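Alpha-L-arabinofuranosidase B (Aspergillus kawachii, PDB 6SXT) hydrolyses terminal non-reducing alpha-L-arabinofuranosyl residues from arabinoxylan, arabinan and related plant polysaccharides. Local coordinates at residues H155-A167 / N284-T296. Sequence-based numbering, arbitrary orientation.
With NAG (2-acetamido-2-deoxy-beta-D-glucopyranose), chain B; LXE ([(1~{S},2~{S},3~{S},4~{S})-2-(hydroxymethyl)-3,4-bis(oxidanyl)cyclopentyl]azanium), chain G.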
loop_
_atom_site.group_PDB
_atom_site.type_symbol
_atom_site.label_atom_id
_atom_site.label_comp_id
_atom_site.label_asym_id
_atom_site.label_seq_id
_atom_site.Cartn_x
_atom_site.Cartn_y
_atom_site.Cartn_z
ATOM N N HIS A 155 6.658 -2.895 4.417
ATOM C CA HIS A 155 5.826 -3.256 3.252
ATOM C C HIS A 155 6.546 -2.821 1.991
ATOM O O HIS A 155 6.583 -1.635 1.726
ATOM C CB HIS A 155 4.430 -2.605 3.355
ATOM C CG HIS A 155 3.534 -2.974 2.238
ATOM N ND1 HIS A 155 2.554 -2.127 1.767
ATOM C CD2 HIS A 155 3.440 -4.125 1.504
ATOM C CE1 HIS A 155 1.912 -2.728 0.785
ATOM N NE2 HIS A 155 2.446 -3.975 0.576
ATOM N N TYR A 156 7.177 -3.739 1.269
ATOM C CA TYR A 156 8.067 -3.354 0.164
ATOM C C TYR A 156 8.339 -4.609 -0.652
ATOM O O TYR A 156 8.114 -5.723 -0.174
ATOM C CB TYR A 156 9.372 -2.714 0.666
ATOM C CG TYR A 156 10.226 -3.680 1.433
ATOM C CD1 TYR A 156 11.185 -4.423 0.775
ATOM C CD2 TYR A 156 10.099 -3.826 2.808
ATOM C CE1 TYR A 156 11.990 -5.346 1.448
ATOM C CE2 TYR A 156 10.905 -4.721 3.492
ATOM C CZ TYR A 156 11.834 -5.495 2.812
ATOM O OH TYR A 156 12.612 -6.360 3.522
ATOM N N ASN A 157 8.913 -4.406 -1.822
ATOM C CA ASN A 157 9.524 -5.526 -2.578
ATOM C C ASN A 157 10.736 -4.980 -3.315
ATOM O O ASN A 157 11.263 -3.903 -2.966
ATOM C CB ASN A 157 8.460 -6.260 -3.386
ATOM C CG ASN A 157 7.932 -5.483 -4.583
ATOM O OD1 ASN A 157 8.480 -4.430 -4.913
ATOM N ND2 ASN A 157 6.871 -6.008 -5.185
ATOM N N ASP A 158 11.215 -5.748 -4.315
ATOM C CA ASP A 158 12.462 -5.434 -5.022
ATOM C C ASP A 158 12.142 -5.126 -6.476
ATOM O O ASP A 158 13.113 -4.963 -7.262
ATOM C CB ASP A 158 13.448 -6.602 -4.862
ATOM C CG ASP A 158 12.912 -7.926 -5.350
ATOM O OD1 ASP A 158 11.825 -7.957 -5.888
ATOM O OD2 ASP A 158 13.648 -8.947 -5.178
ATOM N N ALA A 159 10.874 -4.907 -6.818
ATOM C CA ALA A 159 10.442 -4.635 -8.206
ATOM C C ALA A 159 10.357 -3.137 -8.431
ATOM O O ALA A 159 10.108 -2.381 -7.498
ATOM C CB ALA A 159 9.154 -5.309 -8.473
ATOM N N CYS A 160 10.558 -2.672 -9.649
ATOM C CA CYS A 160 10.506 -1.229 -9.923
ATOM C C CYS A 160 9.042 -0.797 -9.983
ATOM O O CYS A 160 8.256 -1.430 -10.690
ATOM C CB CYS A 160 11.171 -0.893 -11.234
ATOM S SG CYS A 160 11.244 0.877 -11.515
ATOM N N CYS A 161 8.631 0.246 -9.259
ATOM C CA CYS A 161 9.409 1.026 -8.316
ATOM C C CYS A 161 8.428 1.692 -7.348
ATOM O O CYS A 161 7.423 2.232 -7.826
ATOM C CB CYS A 161 10.210 2.180 -8.908
ATOM S SG CYS A 161 11.811 1.718 -9.659
ATOM N N PHE A 162 8.662 1.610 -6.041
ATOM C CA PHE A 162 7.711 2.237 -5.082
ATOM C C PHE A 162 8.213 3.653 -4.824
ATOM O O PHE A 162 9.068 3.869 -3.937
ATOM C CB PHE A 162 7.596 1.430 -3.784
ATOM C CG PHE A 162 6.543 2.030 -2.895
ATOM C CD1 PHE A 162 5.223 1.876 -3.239
ATOM C CD2 PHE A 162 6.869 2.835 -1.808
ATOM C CE1 PHE A 162 4.206 2.453 -2.501
ATOM C CE2 PHE A 162 5.851 3.441 -1.071
ATOM C CZ PHE A 162 4.541 3.238 -1.418
ATOM N N ASP A 163 7.733 4.595 -5.609
ATOM C CA ASP A 163 8.216 5.980 -5.617
ATOM C C ASP A 163 7.156 6.968 -5.117
ATOM O O ASP A 163 5.962 6.745 -5.268
ATOM C CB ASP A 163 8.692 6.487 -6.966
ATOM C CG ASP A 163 9.939 5.862 -7.522
ATOM O OD1 ASP A 163 10.535 4.991 -6.876
ATOM O OD2 ASP A 163 10.280 6.256 -8.713
ATOM N N TYR A 164 7.626 8.091 -4.605
ATOM C CA TYR A 164 6.780 9.274 -4.373
ATOM C C TYR A 164 7.613 10.482 -4.741
ATOM O O TYR A 164 8.703 10.702 -4.160
ATOM C CB TYR A 164 6.314 9.398 -2.919
ATOM C CG TYR A 164 5.545 10.659 -2.635
ATOM C CD1 TYR A 164 4.317 10.887 -3.234
ATOM C CD2 TYR A 164 6.041 11.675 -1.822
ATOM C CE1 TYR A 164 3.586 12.038 -3.002
ATOM C CE2 TYR A 164 5.321 12.826 -1.555
ATOM C CZ TYR A 164 4.079 13.025 -2.146
ATOM O OH TYR A 164 3.402 14.188 -1.889
ATOM N N GLY A 165 7.132 11.275 -5.706
ATOM C CA GLY A 165 7.782 12.539 -6.038
ATOM C C GLY A 165 7.710 12.916 -7.500
ATOM O O GLY A 165 6.723 12.638 -8.170
ATOM N N ASN A 166 8.753 13.588 -7.978
ATOM C CA ASN A 166 8.747 14.356 -9.240
ATOM C C ASN A 166 9.052 13.414 -10.405
ATOM O O ASN A 166 10.034 12.634 -10.323
ATOM C CB ASN A 166 9.796 15.460 -9.147
ATOM C CG ASN A 166 9.597 16.627 -10.095
ATOM O OD1 ASN A 166 9.374 16.394 -11.293
ATOM N ND2 ASN A 166 9.629 17.845 -9.584
ATOM N N ALA A 167 8.237 13.466 -11.457
ATOM C CA ALA A 167 8.394 12.549 -12.581
ATOM C C ALA A 167 8.005 13.185 -13.915
ATOM O O ALA A 167 7.738 14.364 -13.964
ATOM C CB ALA A 167 7.677 11.276 -12.318
ATOM N N ASN A 284 5.239 -0.785 -12.622
ATOM C CA ASN A 284 4.163 -1.014 -11.620
ATOM C C ASN A 284 4.304 -2.359 -10.910
ATOM O O ASN A 284 3.288 -2.972 -10.632
ATOM C CB ASN A 284 2.788 -0.730 -12.205
ATOM C CG ASN A 284 2.298 -1.588 -13.376
ATOM O OD1 ASN A 284 1.529 -2.566 -13.185
ATOM N ND2 ASN A 284 2.636 -1.170 -14.571
ATOM N N GLY A 285 5.519 -2.804 -10.647
ATOM C CA GLY A 285 5.736 -4.077 -9.947
ATOM C C GLY A 285 5.877 -3.946 -8.437
ATOM O O GLY A 285 5.858 -4.973 -7.757
ATOM N N ALA A 286 6.018 -2.712 -7.937
ATOM C CA ALA A 286 6.387 -2.492 -6.525
ATOM C C ALA A 286 5.157 -2.521 -5.622
ATOM O O ALA A 286 3.998 -2.385 -6.058
ATOM C CB ALA A 286 7.150 -1.201 -6.370
ATOM N N GLN A 287 5.441 -2.654 -4.339
ATOM C CA GLN A 287 4.423 -2.521 -3.301
ATOM C C GLN A 287 4.971 -1.627 -2.197
ATOM O O GLN A 287 6.180 -1.537 -2.004
ATOM C CB GLN A 287 3.962 -3.890 -2.782
ATOM C CG GLN A 287 5.047 -4.653 -2.056
ATOM C CD GLN A 287 4.683 -6.090 -1.751
ATOM O OE1 GLN A 287 3.714 -6.613 -2.331
ATOM N NE2 GLN A 287 5.408 -6.734 -0.826
ATOM N N GLY A 288 4.049 -1.055 -1.407
ATOM C CA GLY A 288 4.412 -0.164 -0.293
ATOM C C GLY A 288 3.184 0.496 0.256
ATOM O O GLY A 288 2.101 0.304 -0.271
ATOM N N THR A 289 3.362 1.210 1.350
ATOM C CA THR A 289 2.261 1.911 1.980
ATOM C C THR A 289 2.657 3.358 2.223
ATOM O O THR A 289 3.720 3.600 2.819
ATOM C CB THR A 289 1.881 1.302 3.336
ATOM O OG1 THR A 289 1.468 -0.050 3.136
ATOM C CG2 THR A 289 0.753 2.047 4.014
ATOM N N PHE A 290 1.776 4.255 1.836
ATOM C CA PHE A 290 1.945 5.711 1.993
ATOM C C PHE A 290 0.926 6.233 2.988
ATOM O O PHE A 290 -0.286 5.946 2.855
ATOM C CB PHE A 290 1.748 6.389 0.640
ATOM C CG PHE A 290 1.797 7.892 0.620
ATOM C CD1 PHE A 290 2.965 8.557 0.328
ATOM C CD2 PHE A 290 0.641 8.639 0.806
ATOM C CE1 PHE A 290 3.023 9.937 0.215
ATOM C CE2 PHE A 290 0.689 10.032 0.723
ATOM C CZ PHE A 290 1.883 10.681 0.415
ATOM N N TYR A 291 1.391 6.991 3.980
ATOM C CA TYR A 291 0.465 7.600 4.974
ATOM C C TYR A 291 0.321 9.112 4.733
ATOM O O TYR A 291 -0.790 9.655 4.884
ATOM C CB TYR A 291 1.009 7.331 6.386
ATOM C CG TYR A 291 1.022 5.860 6.730
ATOM C CD1 TYR A 291 -0.130 5.143 7.000
ATOM C CD2 TYR A 291 2.215 5.164 6.795
ATOM C CE1 TYR A 291 -0.111 3.797 7.324
ATOM C CE2 TYR A 291 2.238 3.828 7.103
ATOM C CZ TYR A 291 1.095 3.133 7.377
ATOM O OH TYR A 291 1.131 1.803 7.722
ATOM N N GLU A 292 1.417 9.819 4.504
ATOM C CA GLU A 292 1.418 11.267 4.288
ATOM C C GLU A 292 2.689 11.653 3.545
ATOM O O GLU A 292 3.688 10.915 3.639
ATOM C CB GLU A 292 1.317 12.053 5.610
ATOM C CG GLU A 292 2.480 11.829 6.567
ATOM C CD GLU A 292 2.347 12.609 7.870
ATOM O OE1 GLU A 292 1.508 12.189 8.675
ATOM O OE2 GLU A 292 2.999 13.659 8.006
ATOM N N GLY A 293 2.642 12.776 2.868
ATOM C CA GLY A 293 3.857 13.274 2.227
ATOM C C GLY A 293 3.576 14.594 1.546
ATOM O O GLY A 293 2.418 14.966 1.338
ATOM N N VAL A 294 4.667 15.258 1.184
ATOM C CA VAL A 294 4.584 16.558 0.508
ATOM C C VAL A 294 5.702 16.679 -0.515
ATOM O O VAL A 294 6.715 15.988 -0.412
ATOM C CB VAL A 294 4.629 17.736 1.468
ATOM C CG1 VAL A 294 3.674 17.643 2.652
ATOM C CG2 VAL A 294 6.050 18.024 1.923
ATOM N N MET A 295 5.535 17.685 -1.382
ATOM C CA MET A 295 6.624 18.228 -2.227
ATOM C C MET A 295 6.624 19.732 -2.017
ATOM O O MET A 295 5.558 20.336 -1.806
ATOM C CB MET A 295 6.430 17.919 -3.713
ATOM C CG MET A 295 6.493 16.419 -3.969
ATOM S SD MET A 295 5.993 16.022 -5.675
ATOM C CE MET A 295 7.315 16.814 -6.612
ATOM N N THR A 296 7.822 20.299 -1.996
ATOM C CA THR A 296 8.031 21.738 -1.742
ATOM C C THR A 296 8.672 22.420 -2.939
ATOM O O THR A 296 9.211 21.782 -3.806
ATOM C CB THR A 296 8.873 22.010 -0.495
ATOM O OG1 THR A 296 10.249 21.743 -0.820
ATOM C CG2 THR A 296 8.456 21.200 0.696
HETATM C C1 NAG B . 14.586 -8.549 -1.466
HETATM C C2 NAG B . 15.630 -9.398 -2.248
HETATM C C3 NAG B . 15.108 -10.833 -2.407
HETATM C C4 NAG B . 14.764 -11.436 -1.066
HETATM C C5 NAG B . 13.785 -10.428 -0.380
HETATM C C6 NAG B . 13.339 -10.924 0.962
HETATM C C7 NAG B . 17.130 -8.478 -3.967
HETATM C C8 NAG B . 17.141 -7.917 -5.323
HETATM N N2 NAG B . 15.915 -8.843 -3.551
HETATM O O3 NAG B . 16.242 -11.556 -3.020
HETATM O O4 NAG B . 13.994 -12.628 -1.194
HETATM O O5 NAG B . 14.421 -9.180 -0.175
HETATM O O6 NAG B . 14.424 -11.158 1.835
HETATM O O7 NAG B . 18.156 -8.517 -3.264
HETATM C "C1'" LXE G . 12.777 4.865 -15.452
HETATM C "C2'" LXE G . 11.579 4.872 -14.500
HETATM O "O2'" LXE G . 10.792 5.994 -14.674
HETATM C "C3'" LXE G . 12.265 4.827 -13.205
HETATM O "O3'" LXE G . 11.258 4.593 -12.134
HETATM C "C4'" LXE G . 13.147 3.610 -13.385
HETATM C "C5'" LXE G . 14.353 3.610 -12.464
HETATM O "O5'" LXE G . 15.133 4.784 -12.517
HETATM C "C6'" LXE G . 13.543 3.683 -14.914
HETATM N "N1'" LXE G . 13.091 2.392 -15.508
HETATM O O HOH W 1 6.113 1.304 2.222
HETATM O O HOH W 2 1.347 -5.717 -1.175
HETATM O O HOH W 3 8.953 -1.486 -2.542
HETATM O O HOH W 4 5.261 -0.021 -8.755
#
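G285 is gripped at both ends of its backbone by the loop 157-162. Its N donates to C160 O (3.1 Å), and its O accepts from N157 ND2 (3.0 Å) in a nearly straight bond. The same N157 amide forms an Asx turn, with OD1 taking A159 N, which fixes its rotation. The A286 methyl packs against the backbone of C161 and F162, with CB 3.2 Å from F162 N. Q287 NE2 donates to Y156 O from above the carbonyl plane and also hydrogen-bonds to E418 of the arabinose-binding domain. A water joins Q287 OE1 to H155 NE2.

C160 and C161 form a vicinal disulfide across a cis peptide. SG of C160 and SG of C161 each lie 3.8 Å from O3' of the inhibitor. G285 and A286 thus pack behind the C160-C161 corner of the inhibitor pocket. Strand 288-296 is an inner strand of an antiparallel sheet of the GH54 catalytic domain, pairing with 15-20, 117-124 and 145-152. Strand 163-164 belongs to another sheet.

G288 CA sits over a face of F162, 3.5 Å from the ring centroid, and over a face of H155. T289 OG1 meets the H155 edge at ND1 in a 2.7 Å hydrogen bond. F290 turns its edge, at CE1, onto the face of Y164, with planes 50° apart. Y164 OH is hydrogen-bonded to H19. With chi3 bent to 65°, M295 brings CE to within 3.8 Å of N166 CB, while SD stands more distantly above the Y164 ring.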